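Local coordinates for protein putative L-alanine-DL-glutamate epimerase (Burkholderia xenovorans, PDB 3GO2) that binds magnesium and is probably a racemase or epimerase of the mandelate racemase/muconate lactonizing enzyme family, at residues 276-279 against 280-284; 254-257 against 258-262; 222-226 against 227-231. All coordinates share one frame; numbering follows the deposited sequence.

All three contacts lie at the ends of three consecutive helices of the enolase-type barrel domain. Interaction 3 comes first along the chain, where the loop after strand 215-219 turns into helix 226-235; interaction 2 ends helix 251-259, and interaction 1 ends helix 273-282. Centres of interactions 3 and 2 lie about 11 Å apart, those of 2 and 1 about 14 Å, and those of 3 and 1 about 19 Å. The middle helix touches both neighbours: L230 packs on Y256 and H260, while R258 NH1 probably hydrogen-bonds N284 O. Interactions 1 and 2 touch the second subunit, 2 and 3 the fourth, and 1 also the third, so these helices also take part in subunit contacts.

Interaction 1. Residues 276-279 against 280-284; sequences EFKP and FFDAN
F281 N donates to F277 O and D282 N to K278 O, successive i to i+4 backbone bonds through the last turns of helix 273-282; the second, D282 N to K278 O, measures 2.9 Å with an N-H...O angle of 169°. The helix kinks at P279, whose N has no hydrogen for the turn before. At the end, A283 N bonds P279 O at 3.2 Å, and N284, with positive phi, completes a Schellman motif. This helix links strands 265-267 and 288-291 in a beta-alpha-beta unit of the barrel. F277 and F281 point the same way, and F277 CD1 touches F281 CZ at 3.7 Å, the ring planes inclined at 66°. They face strand 288-291 and helix 298-310, whereas F280 packs against L254 of helix 251-259 and sets its ring edge by E276 O, 3.4 Å from F280 CD2. At the interface with the third subunit, the K278 chain bends at its last torsion (chi4 58°) and brings NZ to the syn lone pair of D282 OD2, a 2.8 Å salt bridge. D282 OD1 forms a long, weak ion pair with K278 of that subunit.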
ATOM      1  N   GLU A 276       3.548   3.002 -20.393  1.00 13.01           N
ATOM      2  CA  GLU A 276       3.731   1.548 -20.316  1.00 12.27           C
ATOM      3  C   GLU A 276       4.930   1.167 -19.455  1.00 12.39           C
ATOM      4  O   GLU A 276       4.933   0.096 -18.862  1.00 12.72           O
ATOM      5  CB  GLU A 276       3.833   0.904 -21.695  1.00 12.52           C
ATOM      6  CG  GLU A 276       2.505   0.915 -22.449  1.00 13.59           C
ATOM      7  CD  GLU A 276       2.540   0.100 -23.730  1.00 13.44           C
ATOM      8  OE1 GLU A 276       3.580  -0.562 -23.997  1.00 13.00           O
ATOM      9  OE2 GLU A 276       1.525   0.133 -24.482  1.00 15.75           O
ATOM     10  N   PHE A 277       5.931   2.047 -19.377  1.00 11.78           N
ATOM     11  CA  PHE A 277       7.120   1.769 -18.573  1.00 12.25           C
ATOM     12  C   PHE A 277       6.806   1.953 -17.092  1.00 11.94           C
ATOM     13  O   PHE A 277       7.376   1.259 -16.245  1.00 12.24           O
ATOM     14  CB  PHE A 277       8.282   2.693 -18.961  1.00 12.05           C
ATOM     15  CG  PHE A 277       9.049   2.269 -20.199  1.00 11.98           C
ATOM     16  CD1 PHE A 277      10.315   1.699 -20.064  1.00 12.84           C
ATOM     17  CD2 PHE A 277       8.539   2.427 -21.479  1.00 12.53           C
ATOM     18  CE1 PHE A 277      11.071   1.303 -21.192  1.00 12.90           C
ATOM     19  CE2 PHE A 277       9.284   2.041 -22.593  1.00 13.98           C
ATOM     20  CZ  PHE A 277      10.534   1.468 -22.436  1.00 12.18           C
ATOM     21  N   LYS A 278       5.915   2.896 -16.790  1.00 12.74           N
ATOM     22  CA  LYS A 278       5.671   3.335 -15.425  1.00 13.69           C
ATOM     23  C   LYS A 278       5.347   2.202 -14.455  1.00 13.27           C
ATOM     24  O   LYS A 278       5.930   2.171 -13.378  1.00 13.29           O
ATOM     25  CB  LYS A 278       4.603   4.426 -15.397  1.00 14.25           C
ATOM     26  CG  LYS A 278       4.169   4.870 -13.991  1.00 17.73           C
ATOM     27  CD  LYS A 278       3.159   6.017 -14.072  1.00 22.19           C
ATOM     28  CE  LYS A 278       2.223   6.034 -12.877  1.00 24.22           C
ATOM     29  NZ  LYS A 278       2.952   6.153 -11.545  1.00 26.91           N
ATOM     30  N   PRO A 279       4.417   1.272 -14.789  1.00 13.15           N
ATOM     31  CA  PRO A 279       4.133   0.235 -13.809  1.00 13.95           C
ATOM     32  C   PRO A 279       5.349  -0.633 -13.422  1.00 13.95           C
ATOM     33  O   PRO A 279       5.439  -1.086 -12.279  1.00 14.52           O
ATOM     34  CB  PRO A 279       3.051  -0.617 -14.482  1.00 14.18           C
ATOM     35  CG  PRO A 279       2.583   0.150 -15.607  1.00 16.69           C
ATOM     36  CD  PRO A 279       3.508   1.210 -15.942  1.00 13.42           C
ATOM     37  N   PHE A 280       6.287  -0.813 -14.346  1.00 13.67           N
ATOM     38  CA  PHE A 280       7.481  -1.577 -14.075  1.00 13.25           C
ATOM     39  C   PHE A 280       8.393  -0.816 -13.138  1.00 13.44           C
ATOM     40  O   PHE A 280       8.924  -1.385 -12.176  1.00 13.56           O
ATOM     41  CB  PHE A 280       8.183  -1.958 -15.379  1.00 13.78           C
ATOM     42  CG  PHE A 280       7.366  -2.903 -16.227  1.00 12.90           C
ATOM     43  CD1 PHE A 280       7.479  -4.260 -16.063  1.00 14.99           C
ATOM     44  CD2 PHE A 280       6.468  -2.415 -17.169  1.00 14.01           C
ATOM     45  CE1 PHE A 280       6.705  -5.139 -16.828  1.00 14.13           C
ATOM     46  CE2 PHE A 280       5.711  -3.258 -17.939  1.00 13.87           C
ATOM     47  CZ  PHE A 280       5.838  -4.652 -17.761  1.00 14.08           C
ATOM     48  N   PHE A 281       8.570   0.480 -13.375  1.00 13.77           N
ATOM     49  CA  PHE A 281       9.441   1.258 -12.500  1.00 13.41           C
ATOM     50  C   PHE A 281       8.810   1.384 -11.100  1.00 14.50           C
ATOM     51  O   PHE A 281       9.512   1.283 -10.078  1.00 15.09           O
ATOM     52  CB  PHE A 281       9.732   2.630 -13.100  1.00 13.98           C
ATOM     53  CG  PHE A 281      10.503   2.615 -14.426  1.00 12.38           C
ATOM     54  CD1 PHE A 281      10.986   1.456 -15.005  1.00 13.39           C
ATOM     55  CD2 PHE A 281      10.777   3.819 -15.073  1.00 13.89           C
ATOM     56  CE1 PHE A 281      11.677   1.487 -16.202  1.00 13.14           C
ATOM     57  CE2 PHE A 281      11.472   3.852 -16.272  1.00 13.52           C
ATOM     58  CZ  PHE A 281      11.931   2.681 -16.831  1.00 14.40           C
ATOM     59  N   ASP A 282       7.497   1.592 -11.045  1.00 14.00           N
ATOM     60  CA  ASP A 282       6.800   1.696  -9.749  1.00 15.12           C
ATOM     61  C   ASP A 282       6.962   0.417  -8.902  1.00 15.29           C
ATOM     62  O   ASP A 282       6.997   0.486  -7.663  1.00 15.51           O
ATOM     63  CB  ASP A 282       5.323   1.977  -9.979  1.00 15.48           C
ATOM     64  CG  ASP A 282       5.062   3.411 -10.455  1.00 17.31           C
ATOM     65  OD1 ASP A 282       5.977   4.248 -10.440  1.00 21.17           O
ATOM     66  OD2 ASP A 282       3.907   3.661 -10.801  1.00 22.15           O
ATOM     67  N   ALA A 283       7.073  -0.714  -9.588  1.00 14.50           N
ATOM     68  CA  ALA A 283       7.229  -2.012  -8.953  1.00 13.94           C
ATOM     69  C   ALA A 283       8.673  -2.428  -8.672  1.00 14.16           C
ATOM     70  O   ALA A 283       8.880  -3.495  -8.104  1.00 14.53           O
ATOM     71  CB  ALA A 283       6.502  -3.085  -9.795  1.00 14.54           C
ATOM     72  N   ASN A 284       9.650  -1.591  -9.011  1.00 14.57           N
ATOM     73  CA  ASN A 284      11.073  -1.967  -8.864  1.00 15.53           C
ATOM     74  C   ASN A 284      11.385  -3.206  -9.679  1.00 14.70           C
ATOM     75  O   ASN A 284      12.164  -4.074  -9.252  1.00 14.84           O
ATOM     76  CB  ASN A 284      11.453  -2.237  -7.403  1.00 17.12           C
ATOM     77  CG  ASN A 284      11.387  -1.021  -6.562  1.00 21.53           C
ATOM     78  OD1 ASN A 284      11.955   0.002  -6.911  1.00 29.16           O
ATOM     79  ND2 ASN A 284      10.717  -1.124  -5.411  1.00 27.37           N
TER

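Interaction 2. Residues 254-257 against 258-262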
ATOM      1  N   LEU A 254       7.379  -9.809 -12.837  1.00 12.29           N
ATOM      2  CA  LEU A 254       8.769  -9.444 -13.122  1.00 13.00           C
ATOM      3  C   LEU A 254       9.451  -8.884 -11.895  1.00 13.85           C
ATOM      4  O   LEU A 254      10.606  -9.241 -11.628  1.00 13.72           O
ATOM      5  CB  LEU A 254       8.872  -8.485 -14.292  1.00 13.32           C
ATOM      6  CG  LEU A 254      10.271  -8.104 -14.743  1.00 12.82           C
ATOM      7  CD1 LEU A 254      11.075  -9.353 -15.178  1.00 12.74           C
ATOM      8  CD2 LEU A 254      10.236  -7.044 -15.865  1.00 12.64           C
ATOM      9  N   ALA A 255       8.749  -8.039 -11.132  1.00 13.05           N
ATOM     10  CA  ALA A 255       9.331  -7.523  -9.892  1.00 13.34           C
ATOM     11  C   ALA A 255       9.654  -8.639  -8.892  1.00 12.86           C
ATOM     12  O   ALA A 255      10.660  -8.574  -8.196  1.00 13.81           O
ATOM     13  CB  ALA A 255       8.435  -6.453  -9.253  1.00 13.13           C
ATOM     14  N   TYR A 256       8.808  -9.653  -8.821  1.00 12.94           N
ATOM     15  CA  TYR A 256       9.068 -10.802  -7.945  1.00 12.77           C
ATOM     16  C   TYR A 256      10.349 -11.497  -8.393  1.00 12.85           C
ATOM     17  O   TYR A 256      11.222 -11.840  -7.578  1.00 13.16           O
ATOM     18  CB  TYR A 256       7.857 -11.778  -7.920  1.00 12.25           C
ATOM     19  CG  TYR A 256       8.038 -12.842  -6.881  1.00 14.22           C
ATOM     20  CD1 TYR A 256       7.565 -12.651  -5.584  1.00 14.35           C
ATOM     21  CD2 TYR A 256       8.749 -13.995  -7.153  1.00 14.60           C
ATOM     22  CE1 TYR A 256       7.752 -13.585  -4.614  1.00 14.39           C
ATOM     23  CE2 TYR A 256       8.975 -14.952  -6.163  1.00 13.71           C
ATOM     24  CZ  TYR A 256       8.487 -14.732  -4.891  1.00 13.89           C
ATOM     25  OH  TYR A 256       8.707 -15.649  -3.898  1.00 14.71           O
ATOM     26  N   VAL A 257      10.463 -11.732  -9.698  1.00 12.50           N
ATOM     27  CA  VAL A 257      11.645 -12.351 -10.250  1.00 12.96           C
ATOM     28  C   VAL A 257      12.889 -11.530  -9.918  1.00 12.99           C
ATOM     29  O   VAL A 257      13.883 -12.086  -9.431  1.00 13.26           O
ATOM     30  CB  VAL A 257      11.490 -12.599 -11.776  1.00 12.80           C
ATOM     31  CG1 VAL A 257      12.808 -13.073 -12.375  1.00 13.08           C
ATOM     32  CG2 VAL A 257      10.350 -13.650 -12.022  1.00 12.49           C
ATOM     33  N   ARG A 258      12.849 -10.218 -10.156  1.00 12.95           N
ATOM     34  CA  ARG A 258      14.037  -9.401  -9.893  1.00 12.11           C
ATOM     35  C   ARG A 258      14.442  -9.483  -8.418  1.00 12.77           C
ATOM     36  O   ARG A 258      15.626  -9.613  -8.081  1.00 12.83           O
ATOM     37  CB  ARG A 258      13.847  -7.958 -10.319  1.00 12.51           C
ATOM     38  CG  ARG A 258      15.131  -7.131 -10.224  1.00 11.87           C
ATOM     39  CD  ARG A 258      14.834  -5.688 -10.070  1.00 14.03           C
ATOM     40  NE  ARG A 258      16.057  -4.887  -9.938  1.00 12.54           N
ATOM     41  CZ  ARG A 258      16.084  -3.656  -9.452  1.00 12.83           C
ATOM     42  NH1 ARG A 258      14.964  -3.039  -9.018  1.00 13.70           N
ATOM     43  NH2 ARG A 258      17.234  -3.019  -9.377  1.00 12.68           N
ATOM     44  N   ASN A 259      13.450  -9.420  -7.533  1.00 13.77           N
ATOM     45  CA  ASN A 259      13.711  -9.418  -6.098  1.00 14.51           C
ATOM     46  C   ASN A 259      14.454 -10.661  -5.652  1.00 14.63           C
ATOM     47  O   ASN A 259      15.160 -10.625  -4.630  1.00 16.10           O
ATOM     48  CB  ASN A 259      12.399  -9.284  -5.336  1.00 15.06           C
ATOM     49  CG  ASN A 259      12.598  -8.983  -3.882  1.00 18.71           C
ATOM     50  OD1 ASN A 259      13.527  -8.260  -3.506  1.00 21.95           O
ATOM     51  ND2 ASN A 259      11.715  -9.524  -3.038  1.00 23.00           N
ATOM     52  N   HIS A 260      14.286 -11.758  -6.401  1.00 14.20           N
ATOM     53  CA  HIS A 260      14.997 -13.003  -6.168  1.00 14.60           C
ATOM     54  C   HIS A 260      16.153 -13.289  -7.126  1.00 15.42           C
ATOM     55  O   HIS A 260      16.648 -14.426  -7.176  1.00 17.26           O
ATOM     56  CB  HIS A 260      13.978 -14.135  -6.188  1.00 14.73           C
ATOM     57  CG  HIS A 260      12.983 -14.020  -5.089  1.00 15.76           C
ATOM     58  ND1 HIS A 260      11.858 -13.239  -5.193  1.00 16.05           N
ATOM     59  CD2 HIS A 260      12.982 -14.519  -3.831  1.00 19.88           C
ATOM     60  CE1 HIS A 260      11.199 -13.270  -4.048  1.00 18.11           C
ATOM     61  NE2 HIS A 260      11.855 -14.044  -3.207  1.00 18.44           N
ATOM     62  N   SER A 261      16.625 -12.268  -7.842  1.00 14.98           N
ATOM     63  CA  SER A 261      17.697 -12.458  -8.802  1.00 14.63           C
ATOM     64  C   SER A 261      19.034 -12.023  -8.252  1.00 15.69           C
ATOM     65  O   SER A 261      19.119 -10.926  -7.716  1.00 15.98           O
ATOM     66  CB  SER A 261      17.420 -11.633 -10.052  1.00 14.27           C
ATOM     67  OG  SER A 261      18.448 -11.835 -11.014  1.00 14.93           O
ATOM     68  N   PRO A 262      20.091 -12.842  -8.448  1.00 14.80           N
ATOM     69  CA  PRO A 262      21.446 -12.399  -8.109  1.00 15.44           C
ATOM     70  C   PRO A 262      22.117 -11.730  -9.291  1.00 15.25           C
ATOM     71  O   PRO A 262      23.272 -11.338  -9.201  1.00 16.37           O
ATOM     72  CB  PRO A 262      22.164 -13.710  -7.770  1.00 16.30           C
ATOM     73  CG  PRO A 262      21.558 -14.683  -8.690  1.00 16.27           C
ATOM     74  CD  PRO A 262      20.081 -14.267  -8.824  1.00 14.59           C
TER
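The imidazole of H260 lies over one face of the Y256 ring in an offset stack, centroids 4.2 Å apart and planes at 27°. Its CE1 comes down near the phenol end of the tyrosine, 3.2 Å from Y256 CZ, while ND1 sits above the CE2 side. Y256 has CG anti to the backbone N, which places its ring where H260 can cover one face. H260 has CG beside its own backbone N (chi1 -63°), which puts the imidazole over the tyrosine and ND1 at the Y256 carbonyl: H260 ND1 donates to Y256 O at 2.8 Å, nearly straight at 174°, with the oxygen in the imidazole plane. H260 N also donates to Y256 O, at 3.3 Å, from the opposite face of the carbonyl plane. The ND1 bond and the stack together fix the rotation of the imidazole; the backbone N-H only adds a second donor to Y256 O. The other ring nitrogen, NE2, bonds N259 O of the fourth subunit. With both nitrogens on carbonyl oxygens, the ring is probably doubly protonated and positively charged. Y256 makes a cation-pi contact with R258 of that same subunit. On another side of the helix, R258 extends away to D287 and N284, its backbone N held by L254 O, 2.9 Å from R258 N. The i to i+4 pair therefore finishes helix 251-259, which joins strands 243-245 and 265-267 in a beta-alpha-beta unit of the enolase-type barrel, at an interface between subunits.

Interaction 3. Residues 222-226 against 227-231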
ATOM      1  N   PHE A 222      10.382 -13.750 -23.944  1.00 12.87           N
ATOM      2  CA  PHE A 222       9.147 -14.068 -23.239  1.00 12.60           C
ATOM      3  C   PHE A 222       9.028 -15.588 -23.017  1.00 12.87           C
ATOM      4  O   PHE A 222       7.924 -16.120 -23.002  1.00 12.73           O
ATOM      5  CB  PHE A 222       7.921 -13.651 -24.066  1.00 12.61           C
ATOM      6  CG  PHE A 222       7.685 -12.151 -24.231  1.00 11.41           C
ATOM      7  CD1 PHE A 222       6.783 -11.475 -23.397  1.00 13.13           C
ATOM      8  CD2 PHE A 222       8.220 -11.464 -25.312  1.00 11.87           C
ATOM      9  CE1 PHE A 222       6.488 -10.128 -23.615  1.00 15.00           C
ATOM     10  CE2 PHE A 222       7.930 -10.127 -25.518  1.00 13.29           C
ATOM     11  CZ  PHE A 222       7.052  -9.466 -24.684  1.00 13.36           C
ATOM     12  N   ASN A 223      10.161 -16.285 -22.887  1.00 12.28           N
ATOM     13  CA  ASN A 223      10.168 -17.756 -22.979  1.00 12.69           C
ATOM     14  C   ASN A 223       9.860 -18.545 -21.723  1.00 12.96           C
ATOM     15  O   ASN A 223       9.929 -19.780 -21.751  1.00 13.31           O
ATOM     16  CB  ASN A 223      11.506 -18.216 -23.581  1.00 12.62           C
ATOM     17  CG  ASN A 223      11.634 -17.799 -25.022  1.00 13.97           C
ATOM     18  OD1 ASN A 223      10.683 -17.953 -25.799  1.00 12.98           O
ATOM     19  ND2 ASN A 223      12.778 -17.224 -25.393  1.00 14.30           N
ATOM     20  N   ALA A 224       9.467 -17.876 -20.652  1.00 12.19           N
ATOM     21  CA  ALA A 224       8.961 -18.564 -19.457  1.00 12.35           C
ATOM     22  C   ALA A 224       7.880 -17.766 -18.741  1.00 12.73           C
ATOM     23  O   ALA A 224       7.479 -16.672 -19.195  1.00 13.09           O
ATOM     24  CB  ALA A 224      10.121 -18.862 -18.509  1.00 12.01           C
ATOM     25  N   LYS A 225       7.393 -18.348 -17.643  1.00 12.26           N
ATOM     26  CA  LYS A 225       6.606 -17.637 -16.659  1.00 12.01           C
ATOM     27  C   LYS A 225       7.511 -17.317 -15.459  1.00 12.25           C
ATOM     28  O   LYS A 225       8.572 -17.923 -15.285  1.00 12.60           O
ATOM     29  CB  LYS A 225       5.427 -18.480 -16.216  1.00 11.65           C
ATOM     30  CG  LYS A 225       4.599 -19.064 -17.374  1.00 12.24           C
ATOM     31  CD  LYS A 225       4.008 -18.016 -18.300  1.00 12.04           C
ATOM     32  CE  LYS A 225       3.157 -18.636 -19.421  1.00 12.52           C
ATOM     33  NZ  LYS A 225       1.820 -19.172 -18.951  1.00 13.29           N
ATOM     34  N   PRO A 226       7.092 -16.407 -14.590  1.00 13.16           N
ATOM     35  CA  PRO A 226       7.891 -16.151 -13.384  1.00 12.92           C
ATOM     36  C   PRO A 226       8.469 -17.395 -12.667  1.00 13.46           C
ATOM     37  O   PRO A 226       9.641 -17.426 -12.309  1.00 12.82           O
ATOM     38  CB  PRO A 226       6.905 -15.387 -12.501  1.00 13.47           C
ATOM     39  CG  PRO A 226       6.125 -14.590 -13.498  1.00 14.27           C
ATOM     40  CD  PRO A 226       5.953 -15.478 -14.693  1.00 13.56           C
ATOM     41  N   GLU A 227       7.659 -18.438 -12.506  1.00 12.90           N
ATOM     42  CA  GLU A 227       8.131 -19.697 -11.945  1.00 12.78           C
ATOM     43  C   GLU A 227       9.397 -20.185 -12.642  1.00 12.46           C
ATOM     44  O   GLU A 227      10.348 -20.613 -11.992  1.00 13.59           O
ATOM     45  CB  GLU A 227       7.057 -20.769 -12.114  1.00 12.64           C
ATOM     46  CG  GLU A 227       7.505 -22.161 -11.660  1.00 13.08           C
ATOM     47  CD  GLU A 227       6.566 -23.279 -12.079  1.00 15.52           C
ATOM     48  OE1 GLU A 227       5.613 -23.045 -12.868  1.00 15.71           O
ATOM     49  OE2 GLU A 227       6.818 -24.424 -11.624  1.00 16.32           O
ATOM     50  N   GLY A 228       9.355 -20.186 -13.966  1.00 11.93           N
ATOM     51  CA  GLY A 228      10.468 -20.724 -14.777  1.00 12.49           C
ATOM     52  C   GLY A 228      11.657 -19.785 -14.797  1.00 12.57           C
ATOM     53  O   GLY A 228      12.795 -20.240 -14.759  1.00 12.92           O
ATOM     54  N   TYR A 229      11.422 -18.477 -14.870  1.00 13.14           N
ATOM     55  CA  TYR A 229      12.532 -17.509 -14.758  1.00 13.44           C
ATOM     56  C   TYR A 229      13.283 -17.719 -13.439  1.00 13.29           C
ATOM     57  O   TYR A 229      14.507 -17.724 -13.415  1.00 13.54           O
ATOM     58  CB  TYR A 229      12.030 -16.059 -14.909  1.00 13.33           C
ATOM     59  CG  TYR A 229      11.394 -15.746 -16.244  1.00 12.36           C
ATOM     60  CD1 TYR A 229      12.119 -15.850 -17.414  1.00 11.70           C
ATOM     61  CD2 TYR A 229      10.082 -15.265 -16.340  1.00 11.36           C
ATOM     62  CE1 TYR A 229      11.560 -15.551 -18.639  1.00 13.26           C
ATOM     63  CE2 TYR A 229       9.519 -14.949 -17.561  1.00 10.82           C
ATOM     64  CZ  TYR A 229      10.261 -15.104 -18.715  1.00 12.92           C
ATOM     65  OH  TYR A 229       9.734 -14.785 -19.941  1.00 13.76           O
ATOM     66  N   LEU A 230      12.562 -17.929 -12.340  1.00 13.03           N
ATOM     67  CA  LEU A 230      13.210 -18.183 -11.046  1.00 13.70           C
ATOM     68  C   LEU A 230      14.050 -19.457 -11.108  1.00 13.67           C
ATOM     69  O   LEU A 230      15.179 -19.488 -10.612  1.00 13.80           O
ATOM     70  CB  LEU A 230      12.178 -18.279  -9.934  1.00 13.48           C
ATOM     71  CG  LEU A 230      11.431 -16.984  -9.542  1.00 13.42           C
ATOM     72  CD1 LEU A 230      10.041 -17.257  -8.859  1.00 13.79           C
ATOM     73  CD2 LEU A 230      12.317 -16.108  -8.656  1.00 15.08           C
ATOM     74  N   LYS A 231      13.525 -20.484 -11.766  1.00 14.59           N
ATOM     75  CA  LYS A 231      14.264 -21.741 -11.890  1.00 14.24           C
ATOM     76  C   LYS A 231      15.585 -21.498 -12.651  1.00 14.32           C
ATOM     77  O   LYS A 231      16.648 -22.037 -12.288  1.00 15.37           O
ATOM     78  CB  LYS A 231      13.425 -22.804 -12.577  1.00 14.48           C
ATOM     79  CG  LYS A 231      12.321 -23.324 -11.660  1.00 14.56           C
ATOM     80  CD  LYS A 231      11.267 -24.115 -12.387  1.00 16.52           C
ATOM     81  CE  LYS A 231      11.777 -25.411 -12.948  1.00 20.12           C
ATOM     82  NZ  LYS A 231      11.720 -26.529 -11.998  1.00 22.06           N
TER
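Y229 folds back from the first turn of helix 226-235 over A224, in the loop that leads from barrel strand 215-219 into the helix, with K225 at the N-cap position. Its CB lies 3.8 Å from P226 O. CG lies beside its own backbone N (chi1 -62°), which lays the ring against the loop residues A224 and K225. CD2 passes 3.2 Å from K225 O, the carbonyl that also accepts the 2.9 Å bond from Y229 N. A224 CB sits over the centre of one ring face, with Y229 CE1 its nearest ring atom at 3.6 Å, in a CH-pi contact 3.7 Å from the Y229 ring centroid and 13° off its normal. CE2 and CZ lie near A224 O. Nearby, L230 N bonds P226 O, and V257 of helix 251-259 packs on P226 and Y229. The polar ends of K225 and E227 go to the fourth subunit, to N314 and R340 there. Farther along the loop, F222 meets the ring of Y249, a magnesium ligand. At the tip of the tyrosine, the hydroxyl takes the loop's backbone N-H: A224 N donates to Y229 OH at 3.2 Å, with an N-H...O angle of 161°.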